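Local coordinates for Ycf54-like protein (Synechocystis sp. PCC 6803, PDB 5M2P) that is a probable component of the magnesium protoporphyrin IX monomethylester cyclase and is needed for the formation of protochlorophyllide, at residues M4-Y9 / E93-S98; W44-P49 / A70-N75; L52-L57 / D99-P104. All coordinates share one frame; numbering follows the deposited sequence.

Contact 1 (M4-Y9 / E93-S98); sequences MATYYY and EFEAPS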
loop_
_atom_site.group_PDB
_atom_site.type_symbol
_atom_site.label_atom_id
_atom_site.label_comp_id
_atom_site.label_asym_id
_atom_site.label_seq_id
_atom_site.Cartn_x
_atom_site.Cartn_y
_atom_site.Cartn_z
ATOM N N MET A 4 -14.750 1.900 10.844
ATOM C CA MET A 4 -13.317 2.271 10.615
ATOM C C MET A 4 -12.381 1.085 10.848
ATOM O O MET A 4 -12.578 0.290 11.764
ATOM C CB MET A 4 -12.890 3.447 11.509
ATOM C CG MET A 4 -13.557 4.766 11.151
ATOM S SD MET A 4 -12.964 6.171 12.118
ATOM C CE MET A 4 -11.395 6.520 11.327
ATOM N N ALA A 5 -11.370 0.975 9.995
ATOM C CA ALA A 5 -10.355 -0.069 10.078
ATOM C C ALA A 5 -8.961 0.561 10.060
ATOM O O ALA A 5 -8.776 1.695 9.594
ATOM C CB ALA A 5 -10.510 -1.000 8.890
ATOM N N THR A 6 -7.977 -0.176 10.553
ATOM C CA THR A 6 -6.561 0.178 10.438
ATOM C C THR A 6 -6.013 -0.404 9.152
ATOM O O THR A 6 -6.077 -1.611 8.893
ATOM C CB THR A 6 -5.689 -0.315 11.616
ATOM O OG1 THR A 6 -6.242 0.145 12.854
ATOM C CG2 THR A 6 -4.283 0.205 11.528
ATOM N N TYR A 7 -5.438 0.493 8.358
ATOM C CA TYR A 7 -4.733 0.147 7.148
ATOM C C TYR A 7 -3.249 0.323 7.340
ATOM O O TYR A 7 -2.791 1.296 7.950
ATOM C CB TYR A 7 -5.183 1.037 5.970
ATOM C CG TYR A 7 -6.625 0.791 5.601
ATOM C CD1 TYR A 7 -7.672 1.343 6.337
ATOM C CD2 TYR A 7 -6.953 -0.034 4.535
ATOM C CE1 TYR A 7 -8.996 1.051 6.033
ATOM C CE2 TYR A 7 -8.272 -0.321 4.225
ATOM C CZ TYR A 7 -9.286 0.223 4.983
ATOM O OH TYR A 7 -10.602 -0.069 4.671
ATOM N N TYR A 8 -2.478 -0.630 6.816
ATOM C CA TYR A 8 -1.038 -0.611 6.881
ATOM C C TYR A 8 -0.538 -0.416 5.465
ATOM O O TYR A 8 -1.145 -0.937 4.531
ATOM C CB TYR A 8 -0.513 -1.952 7.462
ATOM C CG TYR A 8 -1.114 -2.255 8.788
ATOM C CD1 TYR A 8 -0.592 -1.703 9.943
ATOM C CD2 TYR A 8 -2.252 -3.031 8.892
ATOM C CE1 TYR A 8 -1.192 -1.924 11.164
ATOM C CE2 TYR A 8 -2.867 -3.258 10.107
ATOM C CZ TYR A 8 -2.343 -2.690 11.245
ATOM O OH TYR A 8 -2.940 -2.904 12.468
ATOM N N TYR A 9 0.579 0.293 5.298
ATOM C CA TYR A 9 1.085 0.559 3.971
ATOM C C TYR A 9 2.592 0.429 3.898
ATOM O O TYR A 9 3.315 0.662 4.874
ATOM C CB TYR A 9 0.650 1.947 3.438
ATOM C CG TYR A 9 1.298 3.117 4.138
ATOM C CD1 TYR A 9 2.566 3.564 3.764
ATOM C CD2 TYR A 9 0.697 3.733 5.232
ATOM C CE1 TYR A 9 3.191 4.589 4.439
ATOM C CE2 TYR A 9 1.302 4.792 5.898
ATOM C CZ TYR A 9 2.564 5.208 5.510
ATOM O OH TYR A 9 3.188 6.216 6.193
ATOM N N GLU A 93 0.847 3.330 9.059
ATOM C CA GLU A 93 -0.534 2.894 9.222
ATOM C C GLU A 93 -1.422 4.106 9.408
ATOM O O GLU A 93 -0.955 5.181 9.764
ATOM C CB GLU A 93 -0.698 1.955 10.422
ATOM C CG GLU A 93 -0.518 2.617 11.758
ATOM C CD GLU A 93 -0.521 1.620 12.897
ATOM O OE1 GLU A 93 -1.446 1.699 13.737
ATOM O OE2 GLU A 93 0.384 0.763 12.939
ATOM N N PHE A 94 -2.707 3.893 9.189
ATOM C CA PHE A 94 -3.705 4.942 9.368
ATOM C C PHE A 94 -5.071 4.305 9.532
ATOM O O PHE A 94 -5.301 3.181 9.113
ATOM C CB PHE A 94 -3.717 5.932 8.193
ATOM C CG PHE A 94 -3.972 5.310 6.857
ATOM C CD1 PHE A 94 -5.255 5.067 6.421
ATOM C CD2 PHE A 94 -2.930 4.983 6.012
ATOM C CE1 PHE A 94 -5.501 4.513 5.173
ATOM C CE2 PHE A 94 -3.161 4.434 4.758
ATOM C CZ PHE A 94 -4.428 4.176 4.327
ATOM N N GLU A 95 -5.994 5.019 10.158
ATOM C CA GLU A 95 -7.367 4.588 10.275
ATOM C C GLU A 95 -8.199 5.237 9.149
ATOM O O GLU A 95 -8.003 6.412 8.782
ATOM C CB GLU A 95 -7.945 4.983 11.638
ATOM C CG GLU A 95 -7.081 4.607 12.825
ATOM C CD GLU A 95 -7.050 3.132 13.073
ATOM O OE1 GLU A 95 -8.149 2.540 13.203
ATOM O OE2 GLU A 95 -5.924 2.573 13.167
ATOM N N ALA A 96 -9.171 4.503 8.624
ATOM C CA ALA A 96 -10.060 5.032 7.585
ATOM C C ALA A 96 -11.338 4.223 7.561
ATOM O O ALA A 96 -11.334 3.065 7.992
ATOM C CB ALA A 96 -9.396 4.976 6.227
ATOM N N PRO A 97 -12.433 4.799 7.038
ATOM C CA PRO A 97 -12.527 6.152 6.530
ATOM C C PRO A 97 -12.513 7.211 7.614
ATOM O O PRO A 97 -13.022 6.998 8.702
ATOM C CB PRO A 97 -13.897 6.170 5.854
ATOM C CG PRO A 97 -14.702 5.227 6.663
ATOM C CD PRO A 97 -13.730 4.107 6.944
ATOM N N SER A 98 -11.949 8.353 7.274
ATOM C CA SER A 98 -11.925 9.533 8.118
ATOM C C SER A 98 -12.133 10.774 7.216
ATOM O O SER A 98 -12.150 10.666 5.978
ATOM C CB SER A 98 -10.575 9.618 8.828
ATOM O OG SER A 98 -9.555 9.877 7.862
HETATM O O HOH W 1 -12.516 1.016 6.054
#

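Contact 2 (W44-P49 / A70-N75); sequences WQVIQP and AIVSTN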
loop_
_atom_site.group_PDB
_atom_site.type_symbol
_atom_site.label_atom_id
_atom_site.label_comp_id
_atom_site.label_asym_id
_atom_site.label_seq_id
_atom_site.Cartn_x
_atom_site.Cartn_y
_atom_site.Cartn_z
ATOM N N TRP A 44 -4.083 -4.297 -1.605
ATOM C CA TRP A 44 -4.270 -3.540 -2.817
ATOM C C TRP A 44 -2.993 -2.780 -3.144
ATOM O O TRP A 44 -2.256 -2.373 -2.263
ATOM C CB TRP A 44 -5.419 -2.533 -2.669
ATOM C CG TRP A 44 -6.695 -3.094 -2.096
ATOM C CD1 TRP A 44 -7.750 -3.598 -2.788
ATOM C CD2 TRP A 44 -7.023 -3.217 -0.714
ATOM N NE1 TRP A 44 -8.703 -4.031 -1.921
ATOM C CE2 TRP A 44 -8.291 -3.801 -0.642
ATOM C CE3 TRP A 44 -6.366 -2.888 0.480
ATOM C CZ2 TRP A 44 -8.920 -4.067 0.574
ATOM C CZ3 TRP A 44 -6.988 -3.150 1.680
ATOM C CH2 TRP A 44 -8.259 -3.718 1.713
ATOM N N GLN A 45 -2.785 -2.529 -4.429
ATOM C CA GLN A 45 -1.754 -1.653 -4.878
ATOM C C GLN A 45 -2.423 -0.382 -5.369
ATOM O O GLN A 45 -3.331 -0.443 -6.216
ATOM C CB GLN A 45 -0.928 -2.327 -5.973
ATOM C CG GLN A 45 0.147 -1.411 -6.552
ATOM C CD GLN A 45 1.237 -2.172 -7.313
ATOM O OE1 GLN A 45 1.904 -3.031 -6.757
ATOM N NE2 GLN A 45 1.430 -1.828 -8.573
ATOM N N VAL A 46 -2.002 0.752 -4.823
ATOM C CA VAL A 46 -2.624 2.047 -5.098
ATOM C C VAL A 46 -1.566 2.954 -5.680
ATOM O O VAL A 46 -0.579 3.265 -5.037
ATOM C CB VAL A 46 -3.194 2.683 -3.799
ATOM C CG1 VAL A 46 -3.863 4.023 -4.111
ATOM C CG2 VAL A 46 -4.177 1.746 -3.113
ATOM N N ILE A 47 -1.787 3.410 -6.906
ATOM C CA ILE A 47 -0.876 4.321 -7.567
ATOM C C ILE A 47 -1.133 5.736 -7.034
ATOM O O ILE A 47 -2.288 6.168 -6.904
ATOM C CB ILE A 47 -1.070 4.297 -9.097
ATOM C CG1 ILE A 47 -0.793 2.900 -9.654
ATOM C CG2 ILE A 47 -0.156 5.317 -9.748
ATOM C CD1 ILE A 47 -1.284 2.686 -11.073
ATOM N N GLN A 48 -0.071 6.451 -6.701
ATOM C CA GLN A 48 -0.155 7.816 -6.223
ATOM C C GLN A 48 -1.264 7.984 -5.167
ATOM O O GLN A 48 -2.204 8.790 -5.334
ATOM C CB GLN A 48 -0.367 8.793 -7.386
ATOM C CG GLN A 48 0.220 10.161 -7.087
ATOM C CD GLN A 48 1.747 10.206 -7.058
ATOM O OE1 GLN A 48 2.425 9.302 -7.524
ATOM N NE2 GLN A 48 2.276 11.273 -6.503
ATOM N N PRO A 49 -1.131 7.283 -4.036
ATOM C CA PRO A 49 -2.257 7.269 -3.090
ATOM C C PRO A 49 -2.651 8.619 -2.496
ATOM O O PRO A 49 -1.827 9.390 -2.023
ATOM C CB PRO A 49 -1.744 6.379 -1.958
ATOM C CG PRO A 49 -0.238 6.377 -2.128
ATOM C CD PRO A 49 -0.031 6.397 -3.621
ATOM N N ALA A 70 1.654 2.683 -3.354
ATOM C CA ALA A 70 1.595 1.957 -2.093
ATOM C C ALA A 70 1.046 0.563 -2.254
ATOM O O ALA A 70 0.093 0.318 -3.000
ATOM C CB ALA A 70 0.729 2.722 -1.086
ATOM N N ILE A 71 1.579 -0.343 -1.444
ATOM C CA ILE A 71 0.906 -1.586 -1.129
ATOM C C ILE A 71 0.204 -1.360 0.204
ATOM O O ILE A 71 0.824 -0.958 1.185
ATOM C CB ILE A 71 1.879 -2.781 -1.045
ATOM C CG1 ILE A 71 2.799 -2.846 -2.271
ATOM C CG2 ILE A 71 1.098 -4.069 -0.882
ATOM C CD1 ILE A 71 2.094 -2.934 -3.587
ATOM N N VAL A 72 -1.102 -1.561 0.203
ATOM C CA VAL A 72 -1.972 -1.280 1.353
ATOM C C VAL A 72 -2.645 -2.572 1.744
ATOM O O VAL A 72 -3.094 -3.331 0.895
ATOM C CB VAL A 72 -3.045 -0.243 0.953
ATOM C CG1 VAL A 72 -3.982 0.074 2.114
ATOM C CG2 VAL A 72 -2.365 0.995 0.410
ATOM N N SER A 73 -2.790 -2.801 3.041
ATOM C CA SER A 73 -3.549 -3.961 3.489
ATOM C C SER A 73 -4.093 -3.736 4.871
ATOM O O SER A 73 -3.495 -3.022 5.671
ATOM C CB SER A 73 -2.642 -5.197 3.535
ATOM O OG SER A 73 -3.336 -6.378 3.852
ATOM N N THR A 74 -5.222 -4.384 5.184
ATOM C CA THR A 74 -5.713 -4.460 6.554
ATOM C C THR A 74 -5.052 -5.598 7.338
ATOM O O THR A 74 -5.317 -5.739 8.515
ATOM C CB THR A 74 -7.234 -4.587 6.587
ATOM O OG1 THR A 74 -7.600 -5.698 5.762
ATOM C CG2 THR A 74 -7.886 -3.296 6.082
ATOM N N ASN A 75 -4.199 -6.371 6.658
ATOM C CA ASN A 75 -3.452 -7.460 7.280
ATOM C C ASN A 75 -2.041 -6.994 7.598
ATOM O O ASN A 75 -1.208 -6.878 6.702
ATOM C CB ASN A 75 -3.424 -8.667 6.341
ATOM C CG ASN A 75 -2.658 -9.849 6.908
ATOM O OD1 ASN A 75 -1.934 -9.724 7.896
ATOM N ND2 ASN A 75 -2.811 -10.996 6.279
#

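Contact 3 (L52-L57 / D99-P104); sequences LNAPEL and DAIPDP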
loop_
_atom_site.group_PDB
_atom_site.type_symbol
_atom_site.label_atom_id
_atom_site.label_comp_id
_atom_site.label_asym_id
_atom_site.label_seq_id
_atom_site.Cartn_x
_atom_site.Cartn_y
_atom_site.Cartn_z
ATOM N N LEU A 52 -1.752 9.874 1.305
ATOM C CA LEU A 52 -0.527 10.552 1.649
ATOM C C LEU A 52 -0.729 12.022 1.968
ATOM O O LEU A 52 0.155 12.640 2.560
ATOM C CB LEU A 52 0.481 10.373 0.518
ATOM C CG LEU A 52 1.954 10.494 0.845
ATOM C CD1 LEU A 52 2.366 9.628 2.041
ATOM C CD2 LEU A 52 2.708 10.122 -0.417
ATOM N N ASN A 53 -1.895 12.584 1.584
ATOM C CA ASN A 53 -2.201 13.982 1.883
ATOM C C ASN A 53 -2.779 14.213 3.293
ATOM O O ASN A 53 -2.991 15.343 3.712
ATOM C CB ASN A 53 -3.191 14.545 0.863
ATOM C CG ASN A 53 -2.594 14.739 -0.500
ATOM O OD1 ASN A 53 -1.371 14.831 -0.665
ATOM N ND2 ASN A 53 -3.464 14.758 -1.507
ATOM N N ALA A 54 -3.009 13.146 4.040
ATOM C CA ALA A 54 -3.594 13.274 5.376
ATOM C C ALA A 54 -2.586 13.912 6.306
ATOM O O ALA A 54 -1.403 13.585 6.256
ATOM C CB ALA A 54 -4.008 11.942 5.919
ATOM N N PRO A 55 -3.018 14.806 7.212
ATOM C CA PRO A 55 -2.060 15.440 8.107
ATOM C C PRO A 55 -1.247 14.472 8.962
ATOM O O PRO A 55 -0.077 14.749 9.231
ATOM C CB PRO A 55 -2.925 16.354 8.955
ATOM C CG PRO A 55 -4.131 16.628 8.129
ATOM C CD PRO A 55 -4.360 15.419 7.289
ATOM N N GLU A 56 -1.843 13.346 9.327
ATOM C CA GLU A 56 -1.160 12.379 10.156
ATOM C C GLU A 56 -0.012 11.700 9.417
ATOM O O GLU A 56 0.834 11.073 10.054
ATOM C CB GLU A 56 -2.157 11.346 10.680
ATOM C CG GLU A 56 -2.700 10.410 9.600
ATOM C CD GLU A 56 -3.963 9.679 9.957
ATOM O OE1 GLU A 56 -3.840 8.608 10.555
ATOM O OE2 GLU A 56 -5.045 10.145 9.609
ATOM N N LEU A 57 0.031 11.835 8.085
ATOM C CA LEU A 57 1.060 11.230 7.255
ATOM C C LEU A 57 2.046 12.272 6.701
ATOM O O LEU A 57 2.810 12.027 5.765
ATOM C CB LEU A 57 0.418 10.349 6.178
ATOM C CG LEU A 57 -0.467 9.202 6.743
ATOM C CD1 LEU A 57 -0.907 8.292 5.628
ATOM C CD2 LEU A 57 0.257 8.365 7.802
ATOM N N ASP A 99 -12.218 11.954 7.820
ATOM C CA ASP A 99 -12.303 13.177 7.027
ATOM C C ASP A 99 -11.113 13.306 6.100
ATOM O O ASP A 99 -11.268 13.656 4.932
ATOM C CB ASP A 99 -12.352 14.441 7.900
ATOM C CG ASP A 99 -13.695 14.710 8.448
ATOM O OD1 ASP A 99 -14.553 13.798 8.469
ATOM O OD2 ASP A 99 -13.910 15.883 8.833
ATOM N N ALA A 100 -9.921 13.024 6.638
ATOM C CA ALA A 100 -8.692 13.189 5.902
ATOM C C ALA A 100 -8.481 12.076 4.888
ATOM O O ALA A 100 -7.807 12.291 3.876
ATOM C CB ALA A 100 -7.504 13.259 6.844
ATOM N N ILE A 101 -9.000 10.882 5.167
ATOM C CA ILE A 101 -8.848 9.700 4.294
ATOM C C ILE A 101 -10.228 9.058 4.089
ATOM O O ILE A 101 -10.549 8.029 4.677
ATOM C CB ILE A 101 -7.848 8.672 4.872
ATOM C CG1 ILE A 101 -6.554 9.377 5.305
ATOM C CG2 ILE A 101 -7.608 7.583 3.845
ATOM C CD1 ILE A 101 -5.559 8.499 6.004
ATOM N N PRO A 102 -11.061 9.689 3.280
ATOM C CA PRO A 102 -12.391 9.160 3.076
ATOM C C PRO A 102 -12.380 7.860 2.278
ATOM O O PRO A 102 -13.294 7.066 2.422
ATOM C CB PRO A 102 -13.122 10.289 2.332
ATOM C CG PRO A 102 -12.022 11.068 1.673
ATOM C CD PRO A 102 -10.872 11.002 2.629
ATOM N N ASP A 103 -11.348 7.658 1.454
ATOM C CA ASP A 103 -11.214 6.457 0.647
ATOM C C ASP A 103 -9.761 6.018 0.707
ATOM O O ASP A 103 -8.887 6.632 0.082
ATOM C CB ASP A 103 -11.598 6.734 -0.803
ATOM C CG ASP A 103 -11.504 5.501 -1.676
ATOM O OD1 ASP A 103 -11.002 4.445 -1.211
ATOM O OD2 ASP A 103 -11.930 5.602 -2.845
ATOM N N PRO A 104 -9.490 4.956 1.459
ATOM C CA PRO A 104 -8.108 4.551 1.647
ATOM C C PRO A 104 -7.422 4.102 0.349
ATOM O O PRO A 104 -6.185 4.079 0.294
ATOM C CB PRO A 104 -8.206 3.373 2.647
ATOM C CG PRO A 104 -9.599 2.896 2.526
ATOM C CD PRO A 104 -10.419 4.104 2.207
#

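Contact 1 (M4-Y9 / E93-S98)
Tyr7 and Phe94 are a hydrogen-bonded pair of an antiparallel pairing: Tyr7 N gives to Phe94 O at 2.8 Å, and Phe94 N returns a bond to Tyr7 O at 2.9 Å. Ala5 and Ala96 make the next such pair, with Ala5 N 2.9 Å from Ala96 O. On the face shared by these four side chains, Tyr7 CB sits over one face of the Phe94 ring, displaced toward its rim and 3.9 Å from the centroid. The two rings lie nearly parallel, planes 14° apart, but have slid until they barely overlap. The Tyr7 ring runs on toward Ala96 and meets Ala96 O at its edge. Phe94 CG stands between its own backbone N and carbonyl carbon (chi1 58°), which brings the ring toward the neighbouring strand, where its edge meets Tyr9, Phe94 CD2 to Tyr9 CD2 at 3.9 Å. Replacing Phe94 with an alanine would probably leave Tyr7 CB and the Tyr9 ring without their packing partner and open a gap beside Phe51, whose ring meets both Phe94 and Tyr9.

The opposite face mixes polar groups with the Tyr8 ring. Thr6 OG1 donates to Glu95 OE2 at a very short 2.5 Å, reached because the Glu95 chain bends at chi2 (-71°). Glu93 lies alongside Tyr8, with Glu93 OE2 at the ring edge, 3.6 Å from Tyr8 CE1.

A water joins Tyr7 OH to Ala96 O, giving that carbonyl a second donor. One face thus packs Phe94 and Tyr9 at Phe51, Tyr7 at its margin; the other holds a hydroxyl, carboxylates and the Tyr8 ring.

Contact 2 (W44-P49 / A70-N75)
Trp44 pairs with Val72 through two backbone bonds, Trp44 N to Val72 O at 2.9 Å and Val72 N to Trp44 O at 2.8 Å. With CG anti to the carbonyl carbon (chi1 -49°), the indole swings toward the other strand, and its six-membered ring approaches the backbone there: Trp44 CE3 is 3.3 Å from Val72 O, and CZ3 stands 4.0 Å from Ser73 CA. Tyr7 and Leu105 also touch this indole.

Gln45 faces the other way, opposite Ile71 in a non-hydrogen-bonded pair. Its aliphatic part does the packing, Gln45 CG lying 3.9 Å from the terminal methyl CD1 of Ile71, and the two side chains pass at a slant. Helix 21-36 meets both through Leu27.

Val46 turns back to the side of Trp44. Val46 N reaches Ala70 O at 2.8 Å in a nearly straight bond, Ala70 N answers to Val46 O, and one methyl of each valine meets the other, Val46 CG2 to Val72 CG2 at 4.0 Å.

Past Ile47 the strand ends, and Gln48, in a left-handed backbone conformation, turns the chain so that Pro49 comes back to Ala70, its CG 3.9 Å from Ala70 CB. At the far end of 70-75, Ser73 OG accepts from Asn75 N in an ST turn and is also bonded to Asp42 O, while Asn75 is the N-cap of helix 76-86.

This is one of the two outer pairings of a four-stranded antiparallel sheet with strand order 2-3-1-4, in which 43-47 forms one margin and helices 21-36 and 76-86 pack on the face bearing Gln45 and Ile71.

Contact 3 (L52-L57 / D99-P104)
Leu57 N gives to Ala54 O at 2.9 Å, and the residue so held, Ala54, meets both Ala100 and Ile101. That bond closes a tight turn through Pro55 and Glu56, just before helix 58-63, and the segment 99-104 lies against this turn. No hydrogen bond joins the two segments; the touching is done mostly by aliphatic carbon, with one carboxylate oxygen against a methyl.

Ala54 CB is the hub. The methyl of Ala100 comes to its flank, Ala54 CB to Ala100 CB at 3.8 Å, and on Ile101 the hub touches CG1 at 3.7 Å as well as CD1 at 3.8 Å. Ile101 reaches this far because CG1 is anti to the carbonyl carbon and the chain beyond it is extended (chi2 174°), which carries CD1 across toward the turn. Ala100 CB also lies against the proline ring, 3.8 Å from Pro55 CD.

Glu56 comes over at about a right angle to Ile101, with carboxylate oxygen OE2 4.0 Å from Ile101 CD1, a van der Waals approach to a methyl. Phe94 touches both of these side chains, and Phe51 also packs on Ile101.

On the tail itself, Ile101 N is hydrogen-bonded to Ser98 OG, which ties it to the chain just before. With methyls, a proline ring and the Glu56 carboxylate meeting without a polar bond between the segments, the contact depends on shape and on the burial of Ala54 and Ile101.

Contacts 1 and 2 belong to the same antiparallel sheet and lie about 11 Å apart between centres. Contact 1 joins strand 5-13 to the edge strand 90-96, contact 2 joins 43-47 to 68-73, and strands 5-13 and 68-73 are neighbours, so the two pairings span the sheet. Along the chain, contact 2 is nested inside the loop that contact 1 closes. Contact 3, about 9 Å from contact 1 and 13 Å from contact 2, lies off the sheet, and its segments alternate with those of both. Since 99-104 follows directly on 93-98, the tail leaving the edge strand is laid against the loop that follows strand 43-47, joining chain parts distant in sequence into one compact domain.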